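Local coordinates for protein alpha-2,3-sialyltransferase (Campylobacter jejuni, PDB 2P2V) that probably transfers sialic acid from a CMP-activated donor to acceptor sugars through an alpha-2,3 linkage, and binds a fluorinated CMP-sialic acid analogue, at residues D230-I233 and L234-H237. Numbering follows the deposited sequence.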
loop_
_atom_site.group_PDB
_atom_site.type_symbol
_atom_site.label_atom_id
_atom_site.label_comp_id
_atom_site.label_asym_id
_atom_site.label_seq_id
_atom_site.Cartn_x
_atom_site.Cartn_y
_atom_site.Cartn_z
ATOM N N ASP A 230 40.641 -21.064 17.969
ATOM C CA ASP A 230 41.381 -22.329 17.783
ATOM C C ASP A 230 40.739 -23.563 18.374
ATOM O O ASP A 230 40.766 -24.645 17.772
ATOM C CB ASP A 230 42.799 -22.184 18.359
ATOM C CG ASP A 230 43.627 -21.165 17.605
ATOM O OD1 ASP A 230 43.062 -20.198 17.067
ATOM O OD2 ASP A 230 44.866 -21.325 17.542
ATOM N N ASP A 231 40.176 -23.400 19.563
ATOM C CA ASP A 231 39.647 -24.534 20.329
ATOM C C ASP A 231 38.132 -24.745 20.198
ATOM O O ASP A 231 37.527 -25.460 21.016
ATOM C CB ASP A 231 40.041 -24.387 21.810
ATOM C CG ASP A 231 41.553 -24.454 22.019
ATOM O OD1 ASP A 231 42.185 -25.388 21.452
ATOM O OD2 ASP A 231 42.101 -23.572 22.736
ATOM N N SER A 232 37.524 -24.128 19.176
ATOM C CA SER A 232 36.075 -24.155 19.002
ATOM C C SER A 232 35.700 -25.159 17.948
ATOM O O SER A 232 36.416 -25.323 16.953
ATOM C CB SER A 232 35.590 -22.809 18.500
ATOM O OG SER A 232 36.115 -22.596 17.193
ATOM N N ILE A 233 34.541 -25.780 18.151
ATOM C CA ILE A 233 33.903 -26.665 17.171
ATOM C C ILE A 233 33.892 -26.101 15.741
ATOM O O ILE A 233 34.084 -26.836 14.758
ATOM C CB ILE A 233 32.443 -26.943 17.589
ATOM C CG1 ILE A 233 32.390 -27.923 18.765
ATOM C CG2 ILE A 233 31.653 -27.499 16.433
ATOM C CD1 ILE A 233 33.183 -29.222 18.544
ATOM N N LEU A 234 33.627 -24.801 15.621
ATOM C CA LEU A 234 33.501 -24.204 14.307
ATOM C C LEU A 234 34.730 -24.494 13.456
ATOM O O LEU A 234 34.625 -24.606 12.230
ATOM C CB LEU A 234 33.286 -22.690 14.410
ATOM C CG LEU A 234 32.959 -21.970 13.109
ATOM C CD1 LEU A 234 31.539 -22.247 12.687
ATOM C CD2 LEU A 234 33.186 -20.483 13.256
ATOM N N ALA A 235 35.898 -24.581 14.107
ATOM C CA ALA A 235 37.181 -24.628 13.366
ATOM C C ALA A 235 37.368 -25.981 12.653
ATOM O O ALA A 235 38.185 -26.104 11.720
ATOM C CB ALA A 235 38.342 -24.332 14.300
ATOM N N ASN A 236 36.582 -26.970 13.083
ATOM C CA ASN A 236 36.490 -28.282 12.424
ATOM C C ASN A 236 35.693 -28.259 11.137
ATOM O O ASN A 236 35.657 -29.261 10.417
ATOM C CB ASN A 236 35.822 -29.294 13.340
ATOM C CG ASN A 236 36.646 -29.616 14.565
ATOM O OD1 ASN A 236 37.853 -29.355 14.616
ATOM N ND2 ASN A 236 35.986 -30.187 15.580
ATOM N N HIS A 237 35.022 -27.133 10.865
ATOM C CA HIS A 237 34.169 -27.017 9.679
ATOM C C HIS A 237 34.539 -25.909 8.755
ATOM O O HIS A 237 34.291 -26.007 7.551
ATOM C CB HIS A 237 32.730 -26.852 10.091
ATOM C CG HIS A 237 32.213 -28.015 10.846
ATOM N ND1 HIS A 237 31.819 -29.181 10.223
ATOM C CD2 HIS A 237 32.049 -28.214 12.172
ATOM C CE1 HIS A 237 31.414 -30.041 11.139
ATOM N NE2 HIS A 237 31.535 -29.476 12.326
#
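The carbonyl oxygen of Ile233 accepts one hydrogen bond from the residues that follow, from the backbone N-H of Asn236 at 3.0 Å (N to O). Two carbons crowd the same oxygen. CB of Asn236 lies 3.3 Å from Ile233 O, and the ring carbon CD2 of His237 approaches Ile233 O obliquely at 3.6 Å. One residue earlier, Ala235 N donates to Ser232 O over 3.0 Å, and CB of Ala235 rests 3.4 Å from that same oxygen. These successive links from residue i+3 back to i, continued by His237 N to Leu234 O, define a short turn of 3-10 helix in the loop that follows strand 224-227, the strand at one edge of the parallel sheet within this chain. In Ser232, whose carbonyl opens the turn, a chi1 of 66° tucks OG back over the main chain, where it is hydrogen-bonded to Cys229 O and lies 4.0 Å from CB of Ala235. The side chains of Ile233 and Asn236 cross at a slant, with Ile233 CD1 4.2 Å from Asn236 ND2. Further back, Asp230 forms a salt bridge with Arg38. Leu234 is buried, its side chain about 8 Å from the bound donor analogue. The side chains of Ile233 and His237 both touch Lys207 at the start of helix 207-221.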